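Local coordinates for protein probable amino acid aminotransferase (Mycobacterium tuberculosis, PDB 6Q1S) that is probably a class IV aminotransferase, a pyridoxal-phosphate-dependent enzyme, and binds 4'-deoxy-4'-aminopyridoxal-5'-phosphate together with 2-oxoglutaric acid, at residues Tyr181-Thr194 with Cys204-Gly217. Numbering follows the deposited sequence.
With PMP (4'-deoxy-4'-aminopyridoxal-5'-phosphate), chain G; AKG (2-oxoglutaric acid), chain H.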
ATOM      1  N   TYR B 181     -20.744   2.795  -9.708  1.00 26.52           N
ATOM      2  CA  TYR B 181     -21.286   3.064  -8.385  1.00 26.70           C
ATOM      3  C   TYR B 181     -20.268   3.816  -7.537  1.00 26.35           C
ATOM      4  O   TYR B 181     -19.057   3.597  -7.650  1.00 28.06           O
ATOM      5  CB  TYR B 181     -21.685   1.755  -7.690  1.00 27.73           C
ATOM      6  CG  TYR B 181     -22.812   1.025  -8.396  1.00 28.14           C
ATOM      7  CD1 TYR B 181     -22.545  -0.046  -9.238  1.00 26.87           C
ATOM      8  CD2 TYR B 181     -24.135   1.409  -8.229  1.00 29.73           C
ATOM      9  CE1 TYR B 181     -23.558  -0.715  -9.894  1.00 27.31           C
ATOM     10  CE2 TYR B 181     -25.159   0.744  -8.883  1.00 29.62           C
ATOM     11  CZ  TYR B 181     -24.862  -0.317  -9.715  1.00 27.95           C
ATOM     12  OH  TYR B 181     -25.879  -0.980 -10.365  1.00 28.43           O
ATOM     13  N   VAL B 182     -20.770   4.705  -6.682  1.00 26.69           N
ATOM     14  CA  VAL B 182     -19.906   5.485  -5.803  1.00 26.45           C
ATOM     15  C   VAL B 182     -19.325   4.587  -4.718  1.00 29.84           C
ATOM     16  O   VAL B 182     -20.044   3.801  -4.084  1.00 32.29           O
ATOM     17  CB  VAL B 182     -20.679   6.666  -5.198  1.00 27.01           C
ATOM     18  CG1 VAL B 182     -19.800   7.432  -4.214  1.00 26.80           C
ATOM     19  CG2 VAL B 182     -21.163   7.591  -6.299  1.00 27.45           C
ATOM     20  N   LEU B 183     -18.014   4.703  -4.497  1.00 26.45           N
ATOM     21  CA  LEU B 183     -17.332   3.901  -3.492  1.00 25.05           C
ATOM     22  C   LEU B 183     -17.048   4.721  -2.238  1.00 25.12           C
ATOM     23  O   LEU B 183     -17.827   4.689  -1.280  1.00 25.46           O
ATOM     24  CB  LEU B 183     -16.031   3.334  -4.065  1.00 24.43           C
ATOM     25  CG  LEU B 183     -16.186   2.309  -5.189  1.00 24.33           C
ATOM     26  CD1 LEU B 183     -14.830   1.915  -5.750  1.00 23.76           C
ATOM     27  CD2 LEU B 183     -16.924   1.085  -4.678  1.00 24.42           C
ATOM     28  N   GLU B 184     -15.946   5.464  -2.240  1.00 24.84           N
ATOM     29  CA  GLU B 184     -15.543   6.259  -1.087  1.00 24.90           C
ATOM     30  C   GLU B 184     -14.501   7.267  -1.553  1.00 24.72           C
ATOM     31  O   GLU B 184     -14.202   7.373  -2.745  1.00 24.99           O
ATOM     32  CB  GLU B 184     -14.994   5.375   0.036  1.00 24.55           C
ATOM     33  CG  GLU B 184     -13.703   4.656  -0.326  1.00 23.89           C
ATOM     34  CD  GLU B 184     -13.170   3.797   0.806  1.00 23.59           C
ATOM     35  OE1 GLU B 184     -12.226   3.015   0.561  1.00 23.08           O
ATOM     36  OE2 GLU B 184     -13.690   3.900   1.937  1.00 23.89           O
ATOM     37  N   GLY B 185     -13.953   8.017  -0.602  1.00 24.74           N
ATOM     38  CA  GLY B 185     -12.821   8.866  -0.874  1.00 24.54           C
ATOM     39  C   GLY B 185     -11.525   8.178  -0.497  1.00 23.93           C
ATOM     40  O   GLY B 185     -11.514   7.196   0.250  1.00 23.72           O
ATOM     41  N   PRO B 186     -10.397   8.690  -0.998  1.00 23.67           N
ATOM     42  CA  PRO B 186      -9.095   8.129  -0.598  1.00 23.12           C
ATOM     43  C   PRO B 186      -8.780   8.321   0.877  1.00 23.38           C
ATOM     44  O   PRO B 186      -7.857   7.674   1.388  1.00 25.00           O
ATOM     45  CB  PRO B 186      -8.097   8.882  -1.487  1.00 22.98           C
ATOM     46  CG  PRO B 186      -8.808  10.143  -1.868  1.00 23.54           C
ATOM     47  CD  PRO B 186     -10.253   9.767  -1.992  1.00 23.89           C
ATOM     48  N   ARG B 187      -9.516   9.196   1.574  1.00 23.67           N
ATOM     49  CA  ARG B 187      -9.290   9.398   3.000  1.00 23.78           C
ATOM     50  C   ARG B 187     -10.576   9.775   3.732  1.00 24.37           C
ATOM     51  O   ARG B 187     -10.502  10.351   4.824  1.00 24.64           O
ATOM     52  CB  ARG B 187      -8.225  10.482   3.224  1.00 23.78           C
ATOM     53  CG  ARG B 187      -8.586  11.839   2.638  1.00 25.86           C
ATOM     54  CD  ARG B 187      -7.481  12.852   2.879  1.00 24.26           C
ATOM     55  NE  ARG B 187      -7.700  14.101   2.156  1.00 24.68           N
ATOM     56  CZ  ARG B 187      -6.745  14.987   1.890  1.00 24.69           C
ATOM     57  NH1 ARG B 187      -5.500  14.765   2.293  1.00 24.30           N
ATOM     58  NH2 ARG B 187      -7.032  16.097   1.223  1.00 25.12           N
ATOM     59  N   SER B 188     -11.745   9.461   3.177  1.00 24.62           N
ATOM     60  CA  SER B 188     -12.998   9.910   3.767  1.00 25.25           C
ATOM     61  C   SER B 188     -14.137   9.023   3.289  1.00 25.37           C
ATOM     62  O   SER B 188     -13.981   8.204   2.379  1.00 25.01           O
ATOM     63  CB  SER B 188     -13.274  11.374   3.415  1.00 25.73           C
ATOM     64  OG  SER B 188     -13.030  11.613   2.039  1.00 25.58           O
ATOM     65  N   THR B 189     -15.292   9.203   3.924  1.00 25.92           N
ATOM     66  CA  THR B 189     -16.516   8.486   3.603  1.00 26.17           C
ATOM     67  C   THR B 189     -17.488   9.430   2.913  1.00 26.72           C
ATOM     68  O   THR B 189     -17.650  10.582   3.329  1.00 28.85           O
ATOM     69  CB  THR B 189     -17.158   7.903   4.869  1.00 27.14           C
ATOM     70  OG1 THR B 189     -16.251   6.980   5.486  1.00 27.73           O
ATOM     71  CG2 THR B 189     -18.459   7.188   4.539  1.00 27.75           C
ATOM     72  N   VAL B 190     -18.128   8.943   1.854  1.00 26.75           N
ATOM     73  CA  VAL B 190     -19.057   9.749   1.068  1.00 27.28           C
ATOM     74  C   VAL B 190     -20.445   9.646   1.686  1.00 27.89           C
ATOM     75  O   VAL B 190     -21.008   8.552   1.798  1.00 27.86           O
ATOM     76  CB  VAL B 190     -19.075   9.303  -0.400  1.00 27.07           C
ATOM     77  CG1 VAL B 190     -20.103  10.107  -1.181  1.00 28.15           C
ATOM     78  CG2 VAL B 190     -17.696   9.463  -1.016  1.00 26.52           C
ATOM     79  N   VAL B 191     -20.990  10.786   2.100  1.00 28.47           N
ATOM     80  CA  VAL B 191     -22.355  10.885   2.602  1.00 29.14           C
ATOM     81  C   VAL B 191     -23.065  11.969   1.807  1.00 29.69           C
ATOM     82  O   VAL B 191     -22.526  13.068   1.633  1.00 29.75           O
ATOM     83  CB  VAL B 191     -22.396  11.200   4.109  1.00 29.43           C
ATOM     84  CG1 VAL B 191     -23.828  11.408   4.570  1.00 30.20           C
ATOM     85  CG2 VAL B 191     -21.741  10.082   4.901  1.00 28.94           C
ATOM     86  N   ILE B 192     -24.270  11.666   1.330  1.00 30.11           N
ATOM     87  CA  ILE B 192     -25.067  12.617   0.572  1.00 30.68           C
ATOM     88  C   ILE B 192     -26.360  12.881   1.334  1.00 31.44           C
ATOM     89  O   ILE B 192     -26.698  12.190   2.293  1.00 31.50           O
ATOM     90  CB  ILE B 192     -25.375  12.133  -0.859  1.00 30.59           C
ATOM     91  CG1 ILE B 192     -26.206  10.852  -0.821  1.00 30.64           C
ATOM     92  CG2 ILE B 192     -24.085  11.908  -1.632  1.00 29.89           C
ATOM     93  CD1 ILE B 192     -27.055  10.647  -2.053  1.00 30.93           C
ATOM     94  N   ALA B 193     -27.085  13.897   0.878  1.00 32.05           N
ATOM     95  CA  ALA B 193     -28.290  14.388   1.539  1.00 32.86           C
ATOM     96  C   ALA B 193     -29.412  14.454   0.515  1.00 33.35           C
ATOM     97  O   ALA B 193     -29.339  15.239  -0.435  1.00 33.48           O
ATOM     98  CB  ALA B 193     -28.063  15.759   2.172  1.00 33.25           C
ATOM     99  N   THR B 194     -30.420  13.608   0.682  1.00 33.63           N
ATOM    100  CA  THR B 194     -31.566  13.586  -0.210  1.00 35.22           C
ATOM    101  C   THR B 194     -32.840  13.789   0.602  1.00 37.54           C
ATOM    102  O   THR B 194     -32.869  13.568   1.817  1.00 37.23           O
ATOM    103  CB  THR B 194     -31.640  12.271  -1.000  1.00 35.60           C
ATOM    104  OG1 THR B 194     -32.439  12.464  -2.172  1.00 38.32           O
ATOM    105  CG2 THR B 194     -32.255  11.165  -0.155  1.00 35.73           C
ATOM    106  N   CYS B 204     -33.100  12.657   3.921  1.00 42.20           N
ATOM    107  CA  CYS B 204     -32.472  11.366   4.138  1.00 42.14           C
ATOM    108  C   CYS B 204     -31.009  11.433   3.730  1.00 39.50           C
ATOM    109  O   CYS B 204     -30.663  12.020   2.700  1.00 39.50           O
ATOM    110  CB  CYS B 204     -33.191  10.268   3.341  1.00 44.80           C
ATOM    111  SG  CYS B 204     -32.281   8.719   3.187  1.00 46.21           S
ATOM    112  N   LEU B 205     -30.157  10.840   4.560  1.00 36.12           N
ATOM    113  CA  LEU B 205     -28.718  10.805   4.343  1.00 32.85           C
ATOM    114  C   LEU B 205     -28.336   9.403   3.891  1.00 31.89           C
ATOM    115  O   LEU B 205     -28.771   8.412   4.490  1.00 32.82           O
ATOM    116  CB  LEU B 205     -27.963  11.184   5.620  1.00 32.30           C
ATOM    117  CG  LEU B 205     -28.322  12.537   6.241  1.00 32.96           C
ATOM    118  CD1 LEU B 205     -27.710  12.667   7.629  1.00 32.94           C
ATOM    119  CD2 LEU B 205     -27.876  13.679   5.345  1.00 32.93           C
ATOM    120  N   LEU B 206     -27.522   9.320   2.844  1.00 31.21           N
ATOM    121  CA  LEU B 206     -27.166   8.043   2.249  1.00 30.67           C
ATOM    122  C   LEU B 206     -25.656   7.886   2.183  1.00 29.88           C
ATOM    123  O   LEU B 206     -24.901   8.861   2.165  1.00 29.75           O
ATOM    124  CB  LEU B 206     -27.764   7.896   0.843  1.00 30.80           C
ATOM    125  CG  LEU B 206     -29.288   7.912   0.759  1.00 31.58           C
ATOM    126  CD1 LEU B 206     -29.743   7.840  -0.689  1.00 31.69           C
ATOM    127  CD2 LEU B 206     -29.864   6.757   1.560  1.00 31.70           C
ATOM    128  N   THR B 207     -25.231   6.626   2.141  1.00 29.39           N
ATOM    129  CA  THR B 207     -23.827   6.256   2.080  1.00 28.64           C
ATOM    130  C   THR B 207     -23.734   4.910   1.380  1.00 28.26           C
ATOM    131  O   THR B 207     -24.690   4.125   1.423  1.00 28.57           O
ATOM    132  CB  THR B 207     -23.203   6.181   3.484  1.00 28.49           C
ATOM    133  OG1 THR B 207     -21.797   5.928   3.380  1.00 27.78           O
ATOM    134  CG2 THR B 207     -23.844   5.073   4.297  1.00 28.66           C
ATOM    135  N   PRO B 208     -22.627   4.633   0.694  1.00 27.64           N
ATOM    136  CA  PRO B 208     -22.502   3.355  -0.000  1.00 27.30           C
ATOM    137  C   PRO B 208     -22.567   2.198   0.975  1.00 27.21           C
ATOM    138  O   PRO B 208     -22.197   2.332   2.157  1.00 27.16           O
ATOM    139  CB  PRO B 208     -21.127   3.455  -0.674  1.00 26.66           C
ATOM    140  CG  PRO B 208     -20.952   4.915  -0.902  1.00 26.84           C
ATOM    141  CD  PRO B 208     -21.578   5.584   0.288  1.00 27.32           C
ATOM    142  N   PRO B 209     -23.031   1.037   0.523  1.00 27.21           N
ATOM    143  CA  PRO B 209     -23.227  -0.096   1.427  1.00 27.22           C
ATOM    144  C   PRO B 209     -21.901  -0.722   1.819  1.00 27.81           C
ATOM    145  O   PRO B 209     -20.907  -0.606   1.087  1.00 31.08           O
ATOM    146  CB  PRO B 209     -24.078  -1.062   0.594  1.00 27.45           C
ATOM    147  CG  PRO B 209     -23.725  -0.753  -0.811  1.00 29.51           C
ATOM    148  CD  PRO B 209     -23.414   0.717  -0.863  1.00 28.46           C
ATOM    149  N   PRO B 210     -21.847  -1.400   2.970  1.00 26.56           N
ATOM    150  CA  PRO B 210     -20.550  -1.863   3.486  1.00 25.97           C
ATOM    151  C   PRO B 210     -19.945  -3.020   2.713  1.00 26.11           C
ATOM    152  O   PRO B 210     -18.726  -3.216   2.796  1.00 26.48           O
ATOM    153  CB  PRO B 210     -20.879  -2.283   4.923  1.00 26.25           C
ATOM    154  CG  PRO B 210     -22.319  -2.668   4.872  1.00 28.32           C
ATOM    155  CD  PRO B 210     -22.960  -1.751   3.869  1.00 27.15           C
ATOM    156  N   TRP B 211     -20.736  -3.787   1.962  1.00 28.28           N
ATOM    157  CA  TRP B 211     -20.149  -4.882   1.202  1.00 26.82           C
ATOM    158  C   TRP B 211     -19.359  -4.399  -0.006  1.00 26.95           C
ATOM    159  O   TRP B 211     -18.717  -5.220  -0.671  1.00 27.22           O
ATOM    160  CB  TRP B 211     -21.231  -5.878   0.773  1.00 25.91           C
ATOM    161  CG  TRP B 211     -22.424  -5.279   0.096  1.00 26.25           C
ATOM    162  CD1 TRP B 211     -22.563  -5.010  -1.234  1.00 26.27           C
ATOM    163  CD2 TRP B 211     -23.647  -4.871   0.718  1.00 26.91           C
ATOM    164  NE1 TRP B 211     -23.800  -4.466  -1.480  1.00 26.89           N
ATOM    165  CE2 TRP B 211     -24.485  -4.369  -0.297  1.00 27.28           C
ATOM    166  CE3 TRP B 211     -24.115  -4.882   2.036  1.00 27.24           C
ATOM    167  CZ2 TRP B 211     -25.765  -3.885  -0.036  1.00 27.97           C
ATOM    168  CZ3 TRP B 211     -25.385  -4.399   2.292  1.00 27.93           C
ATOM    169  CH2 TRP B 211     -26.195  -3.905   1.262  1.00 28.28           C
ATOM    170  N   TYR B 212     -19.386  -3.102  -0.303  1.00 25.95           N
ATOM    171  CA  TYR B 212     -18.497  -2.551  -1.309  1.00 25.14           C
ATOM    172  C   TYR B 212     -17.044  -2.646  -0.842  1.00 25.82           C
ATOM    173  O   TYR B 212     -16.770  -2.693   0.360  1.00 27.58           O
ATOM    174  CB  TYR B 212     -18.844  -1.090  -1.594  1.00 24.94           C
ATOM    175  CG  TYR B 212     -20.032  -0.872  -2.504  1.00 25.46           C
ATOM    176  CD1 TYR B 212     -20.870  -1.920  -2.864  1.00 25.71           C
ATOM    177  CD2 TYR B 212     -20.297   0.387  -3.027  1.00 25.73           C
ATOM    178  CE1 TYR B 212     -21.954  -1.711  -3.704  1.00 26.21           C
ATOM    179  CE2 TYR B 212     -21.372   0.603  -3.866  1.00 26.23           C
ATOM    180  CZ  TYR B 212     -22.197  -0.447  -4.202  1.00 26.63           C
ATOM    181  OH  TYR B 212     -23.265  -0.226  -5.039  1.00 30.36           O
ATOM    182  N   PRO B 213     -16.088  -2.672  -1.778  1.00 25.24           N
ATOM    183  CA  PRO B 213     -14.670  -2.701  -1.389  1.00 24.75           C
ATOM    184  C   PRO B 213     -14.194  -1.384  -0.794  1.00 24.18           C
ATOM    185  O   PRO B 213     -13.321  -0.727  -1.370  1.00 22.79           O
ATOM    186  CB  PRO B 213     -13.953  -3.007  -2.710  1.00 25.08           C
ATOM    187  CG  PRO B 213     -14.879  -2.488  -3.761  1.00 25.38           C
ATOM    188  CD  PRO B 213     -16.261  -2.748  -3.240  1.00 25.58           C
ATOM    189  N   ILE B 214     -14.748  -0.986   0.352  1.00 26.23           N
ATOM    190  CA  ILE B 214     -14.450   0.303   0.964  1.00 26.84           C
ATOM    191  C   ILE B 214     -14.258   0.111   2.463  1.00 26.57           C
ATOM    192  O   ILE B 214     -14.565  -0.941   3.027  1.00 23.51           O
ATOM    193  CB  ILE B 214     -15.557   1.348   0.703  1.00 24.05           C
ATOM    194  CG1 ILE B 214     -16.875   0.907   1.338  1.00 24.55           C
ATOM    195  CG2 ILE B 214     -15.742   1.581  -0.789  1.00 24.08           C
ATOM    196  CD1 ILE B 214     -17.970   1.947   1.242  1.00 25.16           C
ATOM    197  N   LEU B 215     -13.741   1.154   3.108  1.00 25.70           N
ATOM    198  CA  LEU B 215     -13.618   1.166   4.556  1.00 25.89           C
ATOM    199  C   LEU B 215     -14.932   1.592   5.202  1.00 28.40           C
ATOM    200  O   LEU B 215     -15.686   2.400   4.655  1.00 30.85           O
ATOM    201  CB  LEU B 215     -12.499   2.112   5.001  1.00 25.87           C
ATOM    202  CG  LEU B 215     -11.013   1.743   4.874  1.00 27.82           C
ATOM    203  CD1 LEU B 215     -10.658   0.603   5.816  1.00 28.11           C
ATOM    204  CD2 LEU B 215     -10.593   1.409   3.443  1.00 29.26           C
ATOM    205  N   ARG B 216     -15.194   1.043   6.386  1.00 28.06           N
ATOM    206  CA  ARG B 216     -16.338   1.459   7.188  1.00 27.40           C
ATOM    207  C   ARG B 216     -15.964   2.682   8.014  1.00 25.32           C
ATOM    208  O   ARG B 216     -15.038   2.628   8.831  1.00 25.70           O
ATOM    209  CB  ARG B 216     -16.802   0.322   8.096  1.00 28.70           C
ATOM    210  CG  ARG B 216     -17.214  -0.936   7.361  1.00 31.59           C
ATOM    211  CD  ARG B 216     -18.725  -1.079   7.372  1.00 34.06           C
ATOM    212  NE  ARG B 216     -19.237  -1.405   8.701  1.00 34.81           N
ATOM    213  CZ  ARG B 216     -19.513  -2.639   9.111  1.00 34.71           C
ATOM    214  NH1 ARG B 216     -19.972  -2.847  10.338  1.00 37.08           N
ATOM    215  NH2 ARG B 216     -19.333  -3.667   8.293  1.00 32.14           N
ATOM    216  N   GLY B 217     -16.689   3.775   7.814  1.00 25.79           N
ATOM    217  CA  GLY B 217     -16.359   5.017   8.480  1.00 26.03           C
ATOM    218  C   GLY B 217     -16.860   5.082   9.906  1.00 26.52           C
ATOM    219  O   GLY B 217     -18.065   4.974  10.151  1.00 27.06           O
TER
HETATM  220  N1  PMP G 301     -12.129   5.720   3.792  1.00 23.88           N
HETATM  221  C2  PMP G 301     -10.776   5.668   3.809  1.00 23.40           C
HETATM  222  C2A PMP G 301     -10.034   4.975   2.695  1.00 22.89           C
HETATM  223  C3  PMP G 301     -10.017   6.291   4.923  1.00 23.42           C
HETATM  224  O3  PMP G 301      -8.658   6.252   4.963  1.00 22.97           O
HETATM  225  C4  PMP G 301     -10.797   6.958   5.989  1.00 23.99           C
HETATM  226  C4A PMP G 301     -10.119   7.622   7.164  1.00 26.07           C
HETATM  227  N4A PMP G 301      -9.266   8.722   6.681  1.00 26.70           N
HETATM  228  C5  PMP G 301     -12.273   6.946   5.854  1.00 24.48           C
HETATM  229  C6  PMP G 301     -12.853   6.320   4.753  1.00 24.39           C
HETATM  230  C5A PMP G 301     -13.138   7.605   6.905  1.00 27.03           C
HETATM  231  O4P PMP G 301     -13.019   6.893   8.135  1.00 28.54           O
HETATM  232  P   PMP G 301     -13.154   7.660   9.545  1.00 29.28           P
HETATM  233  O1P PMP G 301     -12.070   8.708   9.624  1.00 29.28           O
HETATM  234  O2P PMP G 301     -14.516   8.310   9.616  1.00 32.23           O
HETATM  235  O3P PMP G 301     -12.994   6.664  10.667  1.00 27.02           O
HETATM  236  C1  AKG H 302      -7.342  13.270   6.953  1.00 38.59           C
HETATM  237  O1  AKG H 302      -7.246  14.109   6.031  1.00 38.84           O
HETATM  238  O2  AKG H 302      -8.028  13.487   7.975  1.00 39.17           O
HETATM  239  C2  AKG H 302      -6.633  11.999   6.833  1.00 37.11           C
HETATM  240  O5  AKG H 302      -7.248  10.948   6.922  1.00 38.19           O
HETATM  241  C3  AKG H 302      -5.141  11.988   6.592  1.00 34.28           C
HETATM  242  C4  AKG H 302      -4.870  11.996   5.092  1.00 32.69           C
HETATM  243  C5  AKG H 302      -3.800  13.009   4.766  1.00 31.45           C
HETATM  244  O3  AKG H 302      -3.210  13.574   5.712  1.00 31.51           O
HETATM  245  O4  AKG H 302      -3.549  13.251   3.565  1.00 29.79           O
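The side chains of Y181 and Y212 cross at about a right angle. Y181 CG lies 3.6 Å from Y212 OH. The V182 carbonyl oxygen sits at the edge of the Y212 ring, in its plane. L183 CD2 touches Y212 CD2, and L183 CB rests on I214 CG2. P208 packs its CG against the carbonyl oxygens of V182 and L183.

E184 joins 204-217 to PMP. Its CG stands between the backbone N and carbonyl carbon (chi1 65°), and the chain then runs extended past I214. E184 OE2 accepts a hydrogen bond from L215 N at 3.0 Å, from above the carboxylate plane. OE2 also lies 3.0 Å from PMP N1, the pyridine nitrogen. L215 CD2 touches the PMP methyl carbon C2A.

R187 serves the ligands instead: its backbone O accepts a hydrogen bond from PMP N4A, and R187 NH1 donates one to AKG O4 at 2.8 Å. T189 OG1 packs on PMP C5A and on G217 CA, just before helix 218-229.

V190 O accepts a hydrogen bond from T207 OG1 at 3.2 Å. Beyond it the strands form an antiparallel hairpin. I192 and L206 exchange two backbone hydrogen bonds, and I192 CG1 lies on L206 CB. A193 CB meets L205 CD2 on the other face. T194 pairs with C204.

The E184 carboxylate would probably favour a protonated N1, as in related PLP enzymes. The L215 N-H probably fixes how that carboxylate is turned.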